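PDB 3D2Y: N-acetylmuramoyl-L-alanine amidase AmiD from Escherichia coli, which hydrolyses the amide bond between N-acetylmuramoyl residues and L-amino acids in certain cell-wall glycopeptides, using one catalytic zinc ion per subunit. Local coordinates for residues V9-G13 against Y14-T18; L58-A61 against V62-Y66; I87-R91 against G92-L96; P132-K135 against D136-R140; A178-A182 against Q183-F187. One frame throughout, in Å; residues are numbered along the deposited sequence.

Contact 1: residues V9-G13 against Y14-T18; sequences VEKEG and YQLDT
Tyr-14, which follows Gly-13 at the end of the chain reversal, lays one face of its ring against the aliphatic chain of Lys-11. The CB of Lys-11 stands 3.7 Å from the centroid of the Tyr-14 ring, close to the ring normal, which makes this a CH-pi contact. Lys-11 CG follows over the same face, 3.5 Å from Tyr-14 CE1. The ring gets there because Tyr-14 CG is set between its own backbone N and carbonyl carbon (chi1 63°). Tyr-14 O accepts a weak, bent bond from Lys-11 N. Just before it, Gly-13 has a positive phi at which a CB would press on the carbonyl O of Glu-12.

Gln-15 lies side by side with Glu-10. Its NE2 donates to Glu-10 OE1 at 2.8 Å, with an N-H...O angle of 161°. Gln-15 NE2 approaches Glu-10 OE1 from above the carboxylate plane, about 50° out of it, while the bond stays in the amide plane of Gln-15.

Leu-16 carries the main backbone pairing. Its N bonds Val-9 O at 2.7 Å, and Val-9 N bonds Leu-16 O equally closely at 2.7 Å, both nearly straight. Leu-16 CB faces Val-9 CB at 4.3 Å, and Leu-16 CD1 touches Lys-11 CE at 3.8 Å.

Thr-18 reaches Val-9 only through methyls, while its OG1 bonds Gly-7 O. With Val-9/Leu-16 as the hydrogen-bonded pair and Glu-10/Gln-15 as the non-hydrogen-bonded pair, this is an exposed antiparallel beta hairpin near the N-terminus.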
# COMPACT_ATOMS: atom_id res chain seq x y z
N VAL A 9 29.40 25.92 -4.46
CA VAL A 9 29.37 25.55 -3.02
C VAL A 9 30.76 25.12 -2.48
O VAL A 9 31.43 24.31 -3.10
CB VAL A 9 28.34 24.40 -2.77
CG1 VAL A 9 28.17 24.14 -1.28
CG2 VAL A 9 26.97 24.71 -3.40
N GLU A 10 31.19 25.66 -1.33
CA GLU A 10 32.53 25.35 -0.76
C GLU A 10 32.52 24.20 0.25
O GLU A 10 31.56 24.04 0.99
CB GLU A 10 33.16 26.58 -0.09
CG GLU A 10 33.26 27.77 -0.98
CD GLU A 10 34.56 27.84 -1.77
OE1 GLU A 10 34.66 28.71 -2.64
OE2 GLU A 10 35.48 27.06 -1.50
N LYS A 11 33.60 23.42 0.26
CA LYS A 11 33.74 22.29 1.17
C LYS A 11 35.19 22.16 1.63
O LYS A 11 36.10 22.74 1.03
CB LYS A 11 33.32 20.98 0.48
CG LYS A 11 31.95 21.00 -0.17
CD LYS A 11 30.83 20.58 0.78
CE LYS A 11 29.48 20.83 0.14
NZ LYS A 11 28.46 19.85 0.60
N GLU A 12 35.42 21.38 2.68
CA GLU A 12 36.78 20.98 3.02
C GLU A 12 37.28 20.01 1.94
O GLU A 12 36.82 18.85 1.84
CB GLU A 12 36.86 20.38 4.43
CG GLU A 12 36.85 21.42 5.56
CD GLU A 12 37.49 20.93 6.87
OE1 GLU A 12 38.20 19.90 6.85
OE2 GLU A 12 37.28 21.58 7.92
N GLY A 13 38.19 20.50 1.11
CA GLY A 13 38.86 19.66 0.14
C GLY A 13 38.56 19.93 -1.33
O GLY A 13 39.35 19.52 -2.17
N TYR A 14 37.43 20.58 -1.61
CA TYR A 14 36.88 20.74 -2.97
C TYR A 14 35.74 21.77 -3.03
O TYR A 14 35.14 22.11 -2.01
CB TYR A 14 36.39 19.38 -3.53
CG TYR A 14 35.23 18.78 -2.71
CD1 TYR A 14 33.91 18.94 -3.13
CD2 TYR A 14 35.48 18.13 -1.52
CE1 TYR A 14 32.85 18.40 -2.37
CE2 TYR A 14 34.43 17.59 -0.77
CZ TYR A 14 33.13 17.73 -1.19
OH TYR A 14 32.13 17.21 -0.41
N GLN A 15 35.44 22.25 -4.24
CA GLN A 15 34.32 23.13 -4.53
C GLN A 15 33.28 22.36 -5.32
O GLN A 15 33.65 21.52 -6.14
CB GLN A 15 34.84 24.27 -5.40
CG GLN A 15 34.39 25.61 -4.98
CD GLN A 15 34.97 26.71 -5.82
OE1 GLN A 15 35.23 26.53 -7.01
NE2 GLN A 15 35.18 27.86 -5.21
N LEU A 16 32.00 22.62 -5.11
CA LEU A 16 30.97 22.03 -6.01
C LEU A 16 30.36 23.11 -6.88
O LEU A 16 30.08 24.21 -6.39
CB LEU A 16 29.86 21.30 -5.25
CG LEU A 16 30.29 20.08 -4.46
CD1 LEU A 16 29.17 19.68 -3.45
CD2 LEU A 16 30.68 18.92 -5.35
N ASP A 17 30.18 22.79 -8.15
CA ASP A 17 29.57 23.68 -9.14
C ASP A 17 28.21 23.08 -9.46
O ASP A 17 28.13 21.97 -10.02
CB ASP A 17 30.47 23.71 -10.39
CG ASP A 17 30.01 24.71 -11.46
OD1 ASP A 17 28.80 24.96 -11.60
OD2 ASP A 17 30.89 25.22 -12.20
N THR A 18 27.15 23.78 -9.06
CA THR A 18 25.79 23.21 -9.19
C THR A 18 25.03 23.85 -10.35
O THR A 18 23.82 23.66 -10.47
CB THR A 18 24.94 23.42 -7.93
OG1 THR A 18 25.04 24.79 -7.50
CG2 THR A 18 25.36 22.49 -6.83

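Contact 2: residues L58-A61 against V62-Y66; sequences LVPA and VPPRY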
# COMPACT_ATOMS: atom_id res chain seq x y z
N LEU A 58 2.20 7.83 12.27
CA LEU A 58 1.24 7.09 13.07
C LEU A 58 -0.04 7.93 13.26
O LEU A 58 0.01 9.04 13.86
CB LEU A 58 1.86 6.69 14.43
CG LEU A 58 0.97 6.01 15.50
CD1 LEU A 58 0.42 4.63 15.04
CD2 LEU A 58 1.77 5.83 16.78
N VAL A 59 -1.17 7.43 12.73
CA VAL A 59 -2.45 8.14 12.79
C VAL A 59 -3.34 7.50 13.87
O VAL A 59 -3.67 6.33 13.76
CB VAL A 59 -3.21 8.11 11.43
CG1 VAL A 59 -4.41 9.11 11.50
CG2 VAL A 59 -2.23 8.51 10.25
N PRO A 60 -3.71 8.27 14.93
CA PRO A 60 -4.63 7.65 15.91
C PRO A 60 -5.97 7.25 15.26
O PRO A 60 -6.33 7.74 14.19
CB PRO A 60 -4.85 8.78 16.94
CG PRO A 60 -3.77 9.73 16.76
CD PRO A 60 -3.42 9.66 15.29
N ALA A 61 -6.73 6.42 15.93
CA ALA A 61 -8.06 6.01 15.47
C ALA A 61 -8.98 7.21 15.32
O ALA A 61 -9.77 7.27 14.39
CB ALA A 61 -8.68 5.03 16.45
N VAL A 62 -8.93 8.12 16.30
CA VAL A 62 -9.63 9.39 16.22
C VAL A 62 -8.59 10.41 16.65
O VAL A 62 -8.37 10.61 17.85
CB VAL A 62 -10.92 9.42 17.08
CG1 VAL A 62 -11.64 10.80 16.91
CG2 VAL A 62 -11.85 8.23 16.65
N PRO A 63 -7.92 11.04 15.68
CA PRO A 63 -6.89 12.02 16.00
C PRO A 63 -7.47 13.20 16.77
O PRO A 63 -8.61 13.64 16.48
CB PRO A 63 -6.37 12.47 14.62
CG PRO A 63 -6.77 11.36 13.68
CD PRO A 63 -8.09 10.88 14.22
N PRO A 64 -6.75 13.65 17.81
CA PRO A 64 -7.11 14.84 18.58
C PRO A 64 -6.98 16.01 17.61
O PRO A 64 -6.16 15.96 16.68
CB PRO A 64 -6.02 14.91 19.64
CG PRO A 64 -4.85 14.14 19.03
CD PRO A 64 -5.48 13.05 18.27
N ARG A 65 -7.76 17.06 17.84
CA ARG A 65 -7.72 18.25 16.99
C ARG A 65 -7.25 19.52 17.71
O ARG A 65 -7.64 19.81 18.84
CB ARG A 65 -9.05 18.44 16.25
CG ARG A 65 -9.57 17.12 15.69
CD ARG A 65 -10.85 17.30 14.94
NE ARG A 65 -10.56 17.73 13.59
CZ ARG A 65 -11.48 18.02 12.68
NH1 ARG A 65 -12.78 17.90 12.96
NH2 ARG A 65 -11.08 18.43 11.48
N TYR A 66 -6.38 20.25 17.02
CA TYR A 66 -5.80 21.50 17.49
C TYR A 66 -5.86 22.44 16.32
O TYR A 66 -5.64 22.02 15.21
CB TYR A 66 -4.32 21.32 17.84
CG TYR A 66 -4.08 20.33 18.95
CD1 TYR A 66 -4.08 18.95 18.71
CD2 TYR A 66 -3.84 20.78 20.26
CE1 TYR A 66 -3.88 18.03 19.74
CE2 TYR A 66 -3.63 19.88 21.30
CZ TYR A 66 -3.65 18.52 21.04
OH TYR A 66 -3.41 17.63 22.08
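Pro-60 meets Pro-63 and Pro-64 with a puckered, saturated ring; no aromatic or other flat side chain takes part here, so the pyrrolidine rings do the touching. The rings of Pro-60 and Pro-63 approach at a slant, with Pro-60 CD 4.1 Å from Pro-63 CG. Pro-64 comes at about a right angle, its CD 4.0 Å from Pro-60 CG. From the strand end, Val-59 adds a methyl: its CG1 is 3.9 Å from Pro-63 CG. That branch stands anti to the backbone N (chi1 -169°), which turns it to Pro-63. Pro-60 O sits 3.6 Å from Pro-63 CD.

This turn leads from strand 57-59 of the central sheet to strand 65-66. Trp-73 touches both Pro-60 and Pro-64, and Phe-41 also packs on Pro-60. An alanine in place of Pro-60 would probably take from Pro-64 CD its partner CG, leave Pro-63 CG with Val-59 as its one side-chain neighbour of the two, and free the backbone to turn.

Three of the residues are prolines without an N-H, and Val-62 N points poorly at Pro-60 O. Between the two arms the contact is apolar, and the stiff rings probably hold the bend, with Ala-61 N tied outward to Glu-106 OE2.

Contact 3: residues I87-R91 against G92-L96; sequences ISAWR and GATRL
Ser-88 and Leu-96 meet where the serine hydroxyl faces the start of the leucine side chain. Ser-88 OG accepts a bond from Leu-96 N at 3.0 Å, with an N-H...O angle of 154°. The hydroxyl is held there by a chi1 of 48°, which places OG between the backbone N and the carbonyl carbon; OG is also bonded to Gly-86 O, so two partners grip it. Leu-96 CB lies 3.4 Å from the same OG.

Further out, Leu-96 turns CD2 over the backbone of the opposite arm, 3.7 Å from Trp-90 N. Its CG also packs on Trp-90 CB, at 4.3 Å, while the indole itself swings away from the 92-96 arm. The indole meets Tyr-212 edge-to-face, and Arg-91 CG rests over one of its faces, offset toward the rim.

The two arms form a short, weakly bonded beta hairpin closed by a type I' turn from Trp-90 to Ala-93. Arg-91 and Gly-92 fill its two central places, both with positive phi; at Gly-92 a CB would strike Arg-91 O. Trp-90 N donates to Ala-93 O at 3.1 Å and Ala-93 N to Trp-90 O at 3.0 Å. In both bonds the donor stands above the carbonyl plane, by 56° in the second.

The guanidinium of Arg-91 leads away from the hairpin to the carbonyls of Tyr-210 and Gly-259 and a salt bridge with Asp-261. At the other end, one water accepts from both Ser-88 N and Arg-95 N, bridging the arms. The Ser-88 side chain lies about 6 Å from that of the zinc ligand His-151.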
# COMPACT_ATOMS: atom_id res chain seq x y z
N ILE A 87 10.62 -7.86 4.66
CA ILE A 87 10.84 -8.63 3.42
C ILE A 87 9.65 -8.41 2.51
O ILE A 87 8.52 -8.68 2.92
CB ILE A 87 11.01 -10.14 3.71
CG1 ILE A 87 12.31 -10.34 4.50
CG2 ILE A 87 11.00 -10.98 2.42
CD1 ILE A 87 12.23 -11.54 5.45
N SER A 88 9.90 -7.89 1.30
CA SER A 88 8.83 -7.30 0.52
C SER A 88 9.19 -7.24 -0.95
O SER A 88 10.38 -7.31 -1.31
CB SER A 88 8.49 -5.87 1.04
OG SER A 88 9.69 -5.10 1.19
N ALA A 89 8.16 -7.12 -1.79
CA ALA A 89 8.28 -7.07 -3.25
C ALA A 89 7.07 -6.34 -3.87
O ALA A 89 5.93 -6.61 -3.50
CB ALA A 89 8.44 -8.49 -3.84
N TRP A 90 7.34 -5.37 -4.75
CA TRP A 90 6.29 -4.66 -5.48
C TRP A 90 6.80 -4.18 -6.84
O TRP A 90 7.77 -3.40 -6.93
CB TRP A 90 5.75 -3.46 -4.66
CG TRP A 90 4.53 -2.89 -5.29
CD1 TRP A 90 4.40 -1.62 -5.82
CD2 TRP A 90 3.28 -3.55 -5.49
NE1 TRP A 90 3.12 -1.46 -6.33
CE2 TRP A 90 2.42 -2.63 -6.15
CE3 TRP A 90 2.79 -4.84 -5.18
CZ2 TRP A 90 1.10 -2.96 -6.52
CZ3 TRP A 90 1.48 -5.18 -5.56
CH2 TRP A 90 0.66 -4.24 -6.22
N ARG A 91 6.15 -4.68 -7.90
CA ARG A 91 6.36 -4.19 -9.27
C ARG A 91 7.82 -4.25 -9.71
O ARG A 91 8.33 -3.32 -10.36
CB ARG A 91 5.77 -2.77 -9.40
CG ARG A 91 4.28 -2.83 -9.52
CD ARG A 91 3.62 -1.48 -9.63
NE ARG A 91 3.64 -0.83 -10.94
CZ ARG A 91 2.75 -1.01 -11.93
NH1 ARG A 91 1.75 -1.88 -11.83
NH2 ARG A 91 2.88 -0.32 -13.06
N GLY A 92 8.51 -5.32 -9.35
CA GLY A 92 9.92 -5.45 -9.75
C GLY A 92 10.91 -5.11 -8.63
O GLY A 92 12.05 -5.57 -8.68
N ALA A 93 10.49 -4.34 -7.62
CA ALA A 93 11.41 -3.87 -6.54
C ALA A 93 11.37 -4.84 -5.37
O ALA A 93 10.42 -5.56 -5.25
CB ALA A 93 11.01 -2.46 -6.05
N THR A 94 12.42 -4.88 -4.56
CA THR A 94 12.39 -5.54 -3.26
C THR A 94 12.90 -4.54 -2.21
O THR A 94 13.21 -3.40 -2.58
CB THR A 94 13.24 -6.86 -3.26
OG1 THR A 94 14.62 -6.57 -3.58
CG2 THR A 94 12.70 -7.84 -4.27
N ARG A 95 12.97 -4.93 -0.93
CA ARG A 95 13.46 -4.07 0.14
C ARG A 95 12.68 -2.75 0.10
O ARG A 95 13.27 -1.66 0.00
CB ARG A 95 14.97 -3.77 0.02
CG ARG A 95 15.88 -4.98 0.07
CD ARG A 95 17.31 -4.60 -0.07
NE ARG A 95 18.15 -5.79 0.07
CZ ARG A 95 19.46 -5.80 0.31
NH1 ARG A 95 20.14 -4.67 0.41
NH2 ARG A 95 20.09 -6.96 0.44
N LEU A 96 11.36 -2.87 0.16
CA LEU A 96 10.50 -1.70 0.01
C LEU A 96 10.70 -0.56 1.01
O LEU A 96 10.36 0.60 0.70
CB LEU A 96 9.03 -2.11 -0.17
CG LEU A 96 8.55 -2.37 -1.60
CD1 LEU A 96 8.48 -1.02 -2.42
CD2 LEU A 96 9.34 -3.44 -2.31
O HOH W 1 12.91 -7.31 0.62

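Contact 4: residues P132-K135 against D136-R140; sequences PLAK and DIIAR
Ala-134 O and Ile-138 N form the straightest of the four backbone bonds joining the segments, 2.9 Å long with an N-H...O angle of 173°. Ala-139 N reaches Lys-135 O at 2.9 Å, and Ile-137 N reaches Leu-133 O at 3.0 Å. Each links residue i to i+4, the pattern of an alpha helix, here the C-terminal half of helix 124-141. The bond from Asp-136 N to Pro-132 O is longer, 3.1 Å, and more bent; it follows the kink at Pro-132, whose N has no bond to the preceding turn.

Two charged ends have partners beyond these segments: Lys-135 NZ bonds Gln-174 O, and Arg-140 NH2 forms a salt bridge with Glu-78.

The apolar side is built by Leu-133 and Ile-137, whose chains slant across each other with their CD1 atoms 3.7 Å apart. Both press on Ile-103 of strand 100-105 and on Tyr-57, so this face fastens the helix to the central sheet. An alanine in place of Ile-137 would probably open a gap against Ile-101 and Ile-103 and leave Leu-133 CD1 without its mate. One residue further round the helix, Ala-134 CB and Ile-138 CD1 meet at 4.3 Å beside Ile-176. With Ile-137 CG1 anti to the carbonyl carbon (chi1 -62°), that atom lies 3.2 Å from Leu-133 O.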
# COMPACT_ATOMS: atom_id res chain seq x y z
N PRO A 132 -5.58 14.21 3.45
CA PRO A 132 -4.64 15.32 3.14
C PRO A 132 -3.15 14.98 3.31
O PRO A 132 -2.31 15.53 2.60
CB PRO A 132 -5.09 16.43 4.08
CG PRO A 132 -5.76 15.70 5.20
CD PRO A 132 -6.47 14.56 4.58
N LEU A 133 -2.82 14.06 4.22
CA LEU A 133 -1.44 13.64 4.40
C LEU A 133 -1.00 12.79 3.21
O LEU A 133 0.05 13.04 2.61
CB LEU A 133 -1.30 12.87 5.73
CG LEU A 133 0.04 12.14 5.92
CD1 LEU A 133 1.24 13.14 5.98
CD2 LEU A 133 -0.02 11.19 7.12
N ALA A 134 -1.82 11.81 2.83
CA ALA A 134 -1.52 11.01 1.60
C ALA A 134 -1.41 11.90 0.35
O ALA A 134 -0.49 11.74 -0.43
CB ALA A 134 -2.58 9.93 1.41
N LYS A 135 -2.33 12.86 0.19
CA LYS A 135 -2.29 13.76 -0.96
C LYS A 135 -0.97 14.54 -1.00
O LYS A 135 -0.36 14.69 -2.06
CB LYS A 135 -3.51 14.71 -0.98
CG LYS A 135 -4.81 13.98 -1.32
CD LYS A 135 -6.02 14.88 -1.30
CE LYS A 135 -6.42 15.25 -2.72
NZ LYS A 135 -7.92 15.45 -2.83
N ASP A 136 -0.52 15.03 0.15
CA ASP A 136 0.68 15.82 0.20
C ASP A 136 1.86 14.95 -0.17
O ASP A 136 2.71 15.35 -0.98
CB ASP A 136 0.91 16.44 1.58
CG ASP A 136 0.03 17.67 1.84
OD1 ASP A 136 -0.67 18.20 0.93
OD2 ASP A 136 0.07 18.10 3.00
N ILE A 137 1.88 13.75 0.38
CA ILE A 137 2.98 12.82 0.10
C ILE A 137 3.07 12.44 -1.37
O ILE A 137 4.16 12.53 -1.99
CB ILE A 137 2.91 11.55 1.01
CG1 ILE A 137 3.05 11.96 2.47
CG2 ILE A 137 4.09 10.61 0.68
CD1 ILE A 137 2.63 10.85 3.43
N ILE A 138 1.92 12.06 -1.92
CA ILE A 138 1.77 11.74 -3.34
C ILE A 138 2.19 12.91 -4.27
O ILE A 138 2.91 12.69 -5.23
CB ILE A 138 0.33 11.25 -3.64
CG1 ILE A 138 0.11 9.86 -3.01
CG2 ILE A 138 0.04 11.30 -5.14
CD1 ILE A 138 -1.33 9.52 -2.70
N ALA A 139 1.77 14.15 -3.95
CA ALA A 139 2.25 15.34 -4.67
C ALA A 139 3.75 15.55 -4.59
O ALA A 139 4.41 15.87 -5.61
CB ALA A 139 1.49 16.64 -4.20
N ARG A 140 4.29 15.41 -3.37
CA ARG A 140 5.68 15.74 -3.12
C ARG A 140 6.64 14.92 -4.01
O ARG A 140 7.63 15.46 -4.54
CB ARG A 140 5.98 15.57 -1.62
CG ARG A 140 7.37 16.00 -1.23
CD ARG A 140 7.40 16.58 0.14
NE ARG A 140 6.78 15.69 1.12
CZ ARG A 140 5.75 16.02 1.88
NH1 ARG A 140 5.22 17.23 1.83
NH2 ARG A 140 5.26 15.12 2.74

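Contact 5: residues A178-A182 against Q183-F187; sequences AWPDA and QRVNF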
# COMPACT_ATOMS: atom_id res chain seq x y z
N ALA A 178 -4.99 3.41 -6.81
CA ALA A 178 -5.48 2.80 -8.07
C ALA A 178 -6.89 2.22 -7.90
O ALA A 178 -7.24 1.63 -6.87
CB ALA A 178 -4.52 1.67 -8.50
N TRP A 179 -7.72 2.40 -8.91
CA TRP A 179 -9.02 1.69 -8.94
C TRP A 179 -9.39 1.51 -10.40
O TRP A 179 -9.18 2.44 -11.18
CB TRP A 179 -10.08 2.46 -8.17
CG TRP A 179 -11.25 1.62 -7.77
CD1 TRP A 179 -12.48 1.55 -8.40
CD2 TRP A 179 -11.31 0.70 -6.67
NE1 TRP A 179 -13.30 0.65 -7.74
CE2 TRP A 179 -12.60 0.10 -6.69
CE3 TRP A 179 -10.40 0.30 -5.67
CZ2 TRP A 179 -13.01 -0.85 -5.73
CZ3 TRP A 179 -10.80 -0.66 -4.74
CH2 TRP A 179 -12.09 -1.23 -4.78
N PRO A 180 -9.94 0.32 -10.76
CA PRO A 180 -10.33 0.02 -12.14
C PRO A 180 -11.58 0.79 -12.58
O PRO A 180 -12.46 1.11 -11.75
CB PRO A 180 -10.60 -1.49 -12.09
CG PRO A 180 -11.02 -1.75 -10.71
CD PRO A 180 -10.24 -0.81 -9.86
N ASP A 181 -11.66 1.12 -13.87
CA ASP A 181 -12.87 1.72 -14.41
C ASP A 181 -13.93 0.64 -14.52
O ASP A 181 -13.71 -0.41 -15.14
CB ASP A 181 -12.60 2.38 -15.77
CG ASP A 181 -11.65 3.59 -15.67
OD1 ASP A 181 -11.45 4.13 -14.55
OD2 ASP A 181 -11.09 3.99 -16.72
N ALA A 182 -15.09 0.90 -13.90
CA ALA A 182 -16.18 -0.07 -13.76
C ALA A 182 -16.67 -0.64 -15.10
O ALA A 182 -16.94 -1.84 -15.20
CB ALA A 182 -17.33 0.55 -13.00
N GLN A 183 -16.75 0.21 -16.12
CA GLN A 183 -17.15 -0.25 -17.46
C GLN A 183 -16.10 -1.21 -18.06
O GLN A 183 -16.45 -2.16 -18.77
CB GLN A 183 -17.38 0.94 -18.42
CG GLN A 183 -18.47 1.90 -17.97
CD GLN A 183 -19.88 1.38 -18.26
OE1 GLN A 183 -20.32 1.37 -19.42
NE2 GLN A 183 -20.60 0.98 -17.21
N ARG A 184 -14.83 -0.99 -17.74
CA ARG A 184 -13.79 -1.90 -18.21
C ARG A 184 -13.78 -3.24 -17.44
O ARG A 184 -13.48 -4.28 -18.02
CB ARG A 184 -12.42 -1.21 -18.22
CG ARG A 184 -12.39 0.09 -19.01
CD ARG A 184 -12.77 -0.11 -20.48
NE ARG A 184 -11.82 -0.94 -21.22
CZ ARG A 184 -12.11 -1.56 -22.36
NH1 ARG A 184 -13.33 -1.49 -22.88
NH2 ARG A 184 -11.19 -2.29 -22.98
N VAL A 185 -14.12 -3.23 -16.15
CA VAL A 185 -14.24 -4.47 -15.38
C VAL A 185 -15.34 -5.31 -15.98
O VAL A 185 -15.16 -6.50 -16.22
CB VAL A 185 -14.53 -4.24 -13.87
CG1 VAL A 185 -14.92 -5.56 -13.17
CG2 VAL A 185 -13.32 -3.63 -13.18
N ASN A 186 -16.47 -4.66 -16.25
CA ASN A 186 -17.58 -5.28 -16.99
C ASN A 186 -17.19 -5.78 -18.40
O ASN A 186 -17.63 -6.85 -18.83
CB ASN A 186 -18.78 -4.34 -17.05
CG ASN A 186 -19.64 -4.41 -15.78
OD1 ASN A 186 -19.98 -3.38 -15.19
ND2 ASN A 186 -19.98 -5.63 -15.37
N PHE A 187 -16.32 -5.03 -19.08
CA PHE A 187 -15.87 -5.45 -20.40
C PHE A 187 -15.08 -6.75 -20.32
O PHE A 187 -15.33 -7.67 -21.10
CB PHE A 187 -15.08 -4.34 -21.11
CG PHE A 187 -14.32 -4.82 -22.32
CD1 PHE A 187 -14.99 -5.08 -23.52
CD2 PHE A 187 -12.94 -5.02 -22.27
CE1 PHE A 187 -14.28 -5.52 -24.65
CE2 PHE A 187 -12.25 -5.47 -23.37
CZ PHE A 187 -12.91 -5.72 -24.56
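Pro-180 and Val-185 supply the apolar contact, with Pro-180 CB 3.6 Å from Val-185 CG2. The chains meet at a slant, and Pro-180 CG also borders the same methyl, at 3.9 Å. That methyl lies anti to the carbonyl carbon of its own residue, a consequence of a chi1 of 168°, and so leans back over the loop. Ala-253 of helix 245-258 touches both residues, and Leu-254 adds to the cover on Pro-180.

The backbone bonds begin at Asp-181 O. It receives Val-185 N at 3.0 Å, in the carbonyl plane, and more weakly Arg-184 N at 2.9 Å, the latter strongly bent at 122°. Next, Ala-182 O takes Asn-186 N at 3.0 Å along an almost straight path of 174°.

These bonds start helix 182-189. Asp-181 holds the N-cap position, but its carboxylate makes no capping bond. Pro-180, just before the cap, and Val-185, four places beyond it, occupy the positions of a hydrophobic staple.

The charged groups turn elsewhere. Asp-181 OD1 forms a salt bridge with Lys-257, and Arg-184 NE one with Glu-256, so both pairs tie the helix start to helix 245-258. The side chains of Asp-181 and Arg-184 meet through aliphatic carbon, CB of the first being 4.0 Å from CG of the second. The Arg-184 guanidinium continues along its own helix, where NH1 stands 3.5 Å above the ring plane of Phe-187, offset toward the rim.

How the contacts relate
Contact 1 stands apart from the rest: it is a wholly exposed hairpin about 40 Å from the chain's centre, and contact 5 is also at the surface. Contacts 2, 3 and 4 are partly buried and lie in the amidase part of the chain. Contact 2 starts on strand 57-59 of the central sheet, and the helix of contact 4 packs on that sheet; their nearest atoms are about 5 Å apart. Both hairpins, contacts 1 and 3, pair strands by backbone bonds; contact 1 adds a bond between two side chains, contact 3 one from a side chain to the backbone and a type I' turn. Contacts 4 and 5 rely on helical bonds, whereas contact 2 depends on proline rings.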